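Local coordinates for surface presentation of antigens protein SpaO (Salmonella typhimurium, PDB 4YX1) that takes part in the type III secretion pathway presenting surface determinants that Salmonella needs to enter mammalian cells, here as the C-terminal SPOA domain alone, at residues A[53-58]-A[62-67]; A[9-14]-A[30-35]. All blocks are in the same frame, centred on the assembly; numbering follows the deposited sequence.

In the fold
From the N terminus, strand 4-10 turns a corner at Leu-11 into strand 12-16, and the chain passes through helix 18-25 and strand 29-31 before contact 2 closes this first loop, bringing 30-35 back against 9-14. The chain then builds strands 40-44 and 47-56, and contact 1 closes a much shorter loop, the hairpin of 47-56 with 61-65. The two loops follow one another without nesting or crossing. Strand 40-44 lies between strands 4-10 and 47-56 in the sheet, linking the two regions, and Val-63 also packs directly on Phe-9. Both contacts reach the second subunit, with which strands pair, as in the intertwined SPOA dimers of the FliN family.

Contact 1 of 2, residues A[53-58]-A[62-67]; sequences ELVQMN and GVEIHE
Glu-64 N donates to Glu-53 O at 2.8 Å, one of two backbone bonds that make Glu-53 and Glu-64 a hydrogen-bonded pair of an antiparallel beta hairpin. The return bond runs from Glu-53 N to Glu-64 O, and Val-55 and Gly-62 form a second such pair nearer the turn, with a hydrogen bond in each direction. Between them sits the non-hydrogen-bonded pair Leu-54 and Val-63, whose side chains leave one face of the sheet and both pack on Val-40. On the other face, with Val-55 and Glu-64, Glu-53 reaches out fully extended, CG anti to the backbone N (chi1 174°), and meets His-66. There His-66 NE2 donates to Glu-53 OE1 at 2.9 Å, and the oxygen receives it on its anti lone pair, the one away from OE2. The carboxylate lies at the ring edge, with the two planes 30° apart. Glu-64 runs alongside Glu-53, pointing the same way, and the two OE1 atoms of Glu-53 and Glu-64 come within 3.6 Å; if both are ionised they would repel, and the N-H of His-66 would probably offset part of that. Val-55 CG2 rests on Glu-64 CB at 3.8 Å. His-66 and Glu-67 face Asn-51 in a classic beta bulge, while 62-64 pairs with a strand of the second subunit. At the turn end, selenomethionine Met-57, with SE anti to CA (chi2 180°), lays SE 3.6 Å from Gly-62 CA.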
loop_
_atom_site.group_PDB
_atom_site.type_symbol
_atom_site.label_atom_id
_atom_site.label_comp_id
_atom_site.label_asym_id
_atom_site.label_seq_id
_atom_site.Cartn_x
_atom_site.Cartn_y
_atom_site.Cartn_z
ATOM N N GLU A 53 -6.301 4.519 8.560
ATOM C CA GLU A 53 -7.413 4.652 7.654
ATOM C C GLU A 53 -7.086 5.702 6.630
ATOM O O GLU A 53 -6.547 6.747 6.967
ATOM C CB GLU A 53 -8.658 5.013 8.450
ATOM C CG GLU A 53 -9.877 5.320 7.632
ATOM C CD GLU A 53 -11.087 5.573 8.500
ATOM O OE1 GLU A 53 -10.995 5.451 9.737
ATOM O OE2 GLU A 53 -12.145 5.888 7.946
ATOM N N LEU A 54 -7.388 5.414 5.373
ATOM C CA LEU A 54 -7.147 6.375 4.315
ATOM C C LEU A 54 -8.128 7.549 4.417
ATOM O O LEU A 54 -9.334 7.353 4.597
ATOM C CB LEU A 54 -7.255 5.677 2.963
ATOM C CG LEU A 54 -6.678 6.365 1.736
ATOM C CD1 LEU A 54 -5.185 6.517 1.883
ATOM C CD2 LEU A 54 -7.013 5.533 0.523
ATOM N N VAL A 55 -7.593 8.764 4.321
ATOM C CA VAL A 55 -8.382 9.994 4.435
ATOM C C VAL A 55 -8.045 10.902 3.268
ATOM O O VAL A 55 -6.887 10.993 2.871
ATOM C CB VAL A 55 -8.083 10.732 5.762
ATOM C CG1 VAL A 55 -8.726 12.122 5.800
ATOM C CG2 VAL A 55 -8.526 9.890 6.947
ATOM N N GLN A 56 -9.045 11.558 2.695
ATOM C CA GLN A 56 -8.763 12.606 1.723
ATOM C C GLN A 56 -8.582 13.915 2.459
ATOM O O GLN A 56 -9.515 14.414 3.090
ATOM C CB GLN A 56 -9.884 12.744 0.695
ATOM C CG GLN A 56 -9.691 13.951 -0.218
ATOM C CD GLN A 56 -8.577 13.754 -1.211
ATOM O OE1 GLN A 56 -8.694 12.955 -2.143
ATOM N NE2 GLN A 56 -7.484 14.473 -1.018
HETATM N N MSE A 57 -7.368 14.445 2.411
HETATM C CA MSE A 57 -7.042 15.712 3.051
HETATM C C MSE A 57 -7.204 16.824 2.019
HETATM O O MSE A 57 -7.682 16.579 0.908
HETATM C CB MSE A 57 -5.620 15.672 3.620
HETATM C CG MSE A 57 -5.367 14.496 4.560
HETATM SE SE MSE A 57 -3.556 14.467 5.262
HETATM C CE MSE A 57 -3.604 16.122 6.284
ATOM N N ASN A 58 -6.827 18.050 2.359
ATOM C CA ASN A 58 -7.071 19.149 1.422
ATOM C C ASN A 58 -6.256 19.081 0.135
ATOM O O ASN A 58 -6.756 19.435 -0.936
ATOM C CB ASN A 58 -6.828 20.490 2.115
ATOM C CG ASN A 58 -7.943 20.841 3.078
ATOM O OD1 ASN A 58 -9.099 20.516 2.830
ATOM N ND2 ASN A 58 -7.604 21.502 4.175
ATOM N N GLY A 62 -4.144 11.111 3.100
ATOM C CA GLY A 62 -3.456 10.938 4.352
ATOM C C GLY A 62 -3.806 9.603 4.962
ATOM O O GLY A 62 -4.723 8.923 4.515
ATOM N N VAL A 63 -3.067 9.233 6.000
ATOM C CA VAL A 63 -3.393 8.045 6.769
ATOM C C VAL A 63 -3.636 8.461 8.211
ATOM O O VAL A 63 -2.740 8.966 8.886
ATOM C CB VAL A 63 -2.289 6.975 6.690
ATOM C CG1 VAL A 63 -2.656 5.781 7.562
ATOM C CG2 VAL A 63 -2.081 6.550 5.246
ATOM N N GLU A 64 -4.874 8.280 8.659
ATOM C CA GLU A 64 -5.251 8.519 10.039
ATOM C C GLU A 64 -4.857 7.307 10.868
ATOM O O GLU A 64 -5.405 6.232 10.672
ATOM C CB GLU A 64 -6.755 8.774 10.127
ATOM C CG GLU A 64 -7.253 8.977 11.550
ATOM C CD GLU A 64 -8.762 8.939 11.643
ATOM O OE1 GLU A 64 -9.416 8.599 10.632
ATOM O OE2 GLU A 64 -9.297 9.236 12.725
ATOM N N ILE A 65 -3.908 7.464 11.783
ATOM C CA ILE A 65 -3.412 6.308 12.535
ATOM C C ILE A 65 -4.461 5.823 13.537
ATOM O O ILE A 65 -5.039 6.612 14.289
ATOM C CB ILE A 65 -2.104 6.640 13.283
ATOM C CG1 ILE A 65 -1.038 7.161 12.314
ATOM C CG2 ILE A 65 -1.593 5.425 14.079
ATOM C CD1 ILE A 65 -0.627 6.165 11.287
ATOM N N HIS A 66 -4.720 4.525 13.546
ATOM C CA HIS A 66 -5.598 3.959 14.560
ATOM C C HIS A 66 -4.823 3.143 15.587
ATOM O O HIS A 66 -5.278 2.980 16.713
ATOM C CB HIS A 66 -6.688 3.116 13.900
ATOM C CG HIS A 66 -7.755 3.941 13.251
ATOM N ND1 HIS A 66 -8.561 4.798 13.968
ATOM C CD2 HIS A 66 -8.127 4.070 11.958
ATOM C CE1 HIS A 66 -9.394 5.409 13.144
ATOM N NE2 HIS A 66 -9.151 4.984 11.918
ATOM N N GLU A 67 -3.644 2.656 15.216
ATOM C CA GLU A 67 -2.818 1.907 16.148
ATOM C C GLU A 67 -1.359 1.953 15.732
ATOM O O GLU A 67 -1.035 1.696 14.581
ATOM C CB GLU A 67 -3.304 0.457 16.233
ATOM C CG GLU A 67 -2.535 -0.424 17.189
ATOM C CD GLU A 67 -3.103 -1.831 17.235
ATOM O OE1 GLU A 67 -3.910 -2.174 16.341
ATOM O OE2 GLU A 67 -2.745 -2.592 18.156
#

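Contact 2 of 2, residues A[9-14]-A[30-35]; sequences FVLYRK and LSLPTN
Tyr-12, Leu-32 and Pro-33 carry this apolar contact, in which the loop after strand 29-31 packs against the corner between strands 4-10 and 12-16 within the SPOA domain of the FliN family. Pro-33 covers one face of the Tyr-12 ring in a CH-pi contact: Pro-33 CD stands 3.6 Å from the ring centroid of Tyr-12, only 7° off the normal. Pro-33 CG is shifted toward the hydroxyl end, 3.4 Å from Tyr-12 CZ. The two side chains cross at about a right angle, and with CG of Tyr-12 anti to its own backbone N (chi1 -177°) the phenol reaches the proline. Leu-32 comes to the same ring obliquely, its CD2 4.2 Å from Tyr-12 CD2. Its other methyl, Leu-32 CD1, turns to Leu-11 and lies 3.4 Å from Leu-11 CD2, tighter than usual van der Waals contact. Leu-32 thus bridges the corner residue and the aromatic ring that follows it. No hydrogen bond joins the segments. Around them, Leu-11 packs on Val-40 of strand 40-44 and on Leu-54 of the second subunit, Arg-13 forms a salt bridge with Glu-41, and strands 4-10, 12-16 and 29-31 all pair with strands of that subunit, with helix 18-25 in the connection between the segments.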
loop_
_atom_site.group_PDB
_atom_site.type_symbol
_atom_site.label_atom_id
_atom_site.label_comp_id
_atom_site.label_asym_id
_atom_site.label_seq_id
_atom_site.Cartn_x
_atom_site.Cartn_y
_atom_site.Cartn_z
ATOM N N PHE A 9 3.400 2.078 2.814
ATOM C CA PHE A 9 2.003 2.231 3.191
ATOM C C PHE A 9 1.238 1.279 2.302
ATOM O O PHE A 9 1.183 1.481 1.087
ATOM C CB PHE A 9 1.520 3.676 3.022
ATOM C CG PHE A 9 2.191 4.636 3.940
ATOM C CD1 PHE A 9 3.417 5.194 3.606
ATOM C CD2 PHE A 9 1.628 4.947 5.160
ATOM C CE1 PHE A 9 4.052 6.067 4.460
ATOM C CE2 PHE A 9 2.257 5.825 6.025
ATOM C CZ PHE A 9 3.472 6.385 5.677
ATOM N N VAL A 10 0.689 0.225 2.894
ATOM C CA VAL A 10 0.109 -0.862 2.119
ATOM C C VAL A 10 -1.406 -0.839 2.235
ATOM O O VAL A 10 -1.963 -0.883 3.328
ATOM C CB VAL A 10 0.676 -2.228 2.584
ATOM C CG1 VAL A 10 0.010 -3.378 1.862
ATOM C CG2 VAL A 10 2.187 -2.267 2.371
ATOM N N LEU A 11 -2.072 -0.721 1.100
ATOM C CA LEU A 11 -3.521 -0.628 1.088
ATOM C C LEU A 11 -4.145 -2.004 1.293
ATOM O O LEU A 11 -5.205 -2.130 1.905
ATOM C CB LEU A 11 -4.001 -0.003 -0.227
ATOM C CG LEU A 11 -5.499 0.209 -0.395
ATOM C CD1 LEU A 11 -6.032 0.984 0.789
ATOM C CD2 LEU A 11 -5.724 0.992 -1.647
ATOM N N TYR A 12 -3.484 -3.033 0.781
ATOM C CA TYR A 12 -4.009 -4.374 0.880
ATOM C C TYR A 12 -2.880 -5.355 0.665
ATOM O O TYR A 12 -2.046 -5.162 -0.211
ATOM C CB TYR A 12 -5.150 -4.579 -0.132
ATOM C CG TYR A 12 -5.795 -5.939 -0.029
ATOM C CD1 TYR A 12 -6.429 -6.348 1.140
ATOM C CD2 TYR A 12 -5.745 -6.827 -1.091
ATOM C CE1 TYR A 12 -7.006 -7.606 1.236
ATOM C CE2 TYR A 12 -6.325 -8.074 -1.011
ATOM C CZ TYR A 12 -6.945 -8.464 0.158
ATOM O OH TYR A 12 -7.517 -9.712 0.235
ATOM N N ARG A 13 -2.815 -6.396 1.481
ATOM C CA ARG A 13 -1.882 -7.461 1.213
ATOM C C ARG A 13 -2.516 -8.800 1.491
ATOM O O ARG A 13 -3.453 -8.915 2.279
ATOM C CB ARG A 13 -0.617 -7.291 2.020
ATOM C CG ARG A 13 -0.862 -7.146 3.477
ATOM C CD ARG A 13 0.447 -7.278 4.255
ATOM N NE ARG A 13 0.204 -7.020 5.667
ATOM C CZ ARG A 13 0.856 -7.594 6.668
ATOM N NH1 ARG A 13 1.832 -8.464 6.433
ATOM N NH2 ARG A 13 0.523 -7.290 7.907
ATOM N N LYS A 14 -1.999 -9.819 0.826
ATOM C CA LYS A 14 -2.605 -11.130 0.894
ATOM C C LYS A 14 -1.627 -12.162 0.382
ATOM O O LYS A 14 -0.871 -11.893 -0.550
ATOM C CB LYS A 14 -3.890 -11.161 0.065
ATOM C CG LYS A 14 -4.710 -12.430 0.194
ATOM C CD LYS A 14 -5.558 -12.419 1.454
ATOM C CE LYS A 14 -6.404 -13.674 1.551
ATOM N NZ LYS A 14 -6.799 -13.956 2.956
ATOM N N LEU A 30 -8.839 -3.792 -10.831
ATOM C CA LEU A 30 -8.873 -4.764 -9.745
ATOM C C LEU A 30 -9.673 -4.218 -8.575
ATOM O O LEU A 30 -9.401 -3.124 -8.091
ATOM C CB LEU A 30 -7.456 -5.120 -9.291
ATOM C CG LEU A 30 -6.605 -5.984 -10.226
ATOM C CD1 LEU A 30 -7.289 -7.301 -10.512
ATOM C CD2 LEU A 30 -6.257 -5.296 -11.518
ATOM N N SER A 31 -10.658 -4.977 -8.125
ATOM C CA SER A 31 -11.449 -4.564 -6.978
ATOM C C SER A 31 -10.747 -4.967 -5.695
ATOM O O SER A 31 -10.293 -6.097 -5.567
ATOM C CB SER A 31 -12.837 -5.192 -7.029
ATOM O OG SER A 31 -13.514 -4.825 -8.214
ATOM N N LEU A 32 -10.646 -4.045 -4.750
ATOM C CA LEU A 32 -10.099 -4.371 -3.442
ATOM C C LEU A 32 -11.236 -4.778 -2.522
ATOM O O LEU A 32 -12.393 -4.436 -2.784
ATOM C CB LEU A 32 -9.326 -3.187 -2.871
ATOM C CG LEU A 32 -8.120 -2.785 -3.717
ATOM C CD1 LEU A 32 -7.444 -1.596 -3.109
ATOM C CD2 LEU A 32 -7.137 -3.945 -3.840
ATOM N N PRO A 33 -10.924 -5.529 -1.454
ATOM C CA PRO A 33 -12.011 -5.886 -0.542
ATOM C C PRO A 33 -12.657 -4.664 0.080
ATOM O O PRO A 33 -12.010 -3.624 0.225
ATOM C CB PRO A 33 -11.313 -6.733 0.521
ATOM C CG PRO A 33 -10.136 -7.312 -0.189
ATOM C CD PRO A 33 -9.676 -6.248 -1.139
ATOM N N THR A 34 -13.933 -4.800 0.422
ATOM C CA THR A 34 -14.647 -3.775 1.161
ATOM C C THR A 34 -13.820 -3.330 2.365
ATOM O O THR A 34 -13.292 -4.160 3.102
ATOM C CB THR A 34 -16.018 -4.288 1.648
ATOM O OG1 THR A 34 -16.730 -4.887 0.555
ATOM C CG2 THR A 34 -16.839 -3.151 2.239
ATOM N N ASN A 35 -13.669 -2.024 2.532
ATOM C CA ASN A 35 -12.960 -1.478 3.695
ATOM C C ASN A 35 -11.481 -1.882 3.838
ATOM O O ASN A 35 -10.918 -1.813 4.928
ATOM C CB ASN A 35 -13.695 -1.856 4.981
ATOM C CG ASN A 35 -15.116 -1.339 5.015
ATOM O OD1 ASN A 35 -16.040 -2.071 5.353
ATOM N ND2 ASN A 35 -15.297 -0.070 4.660
#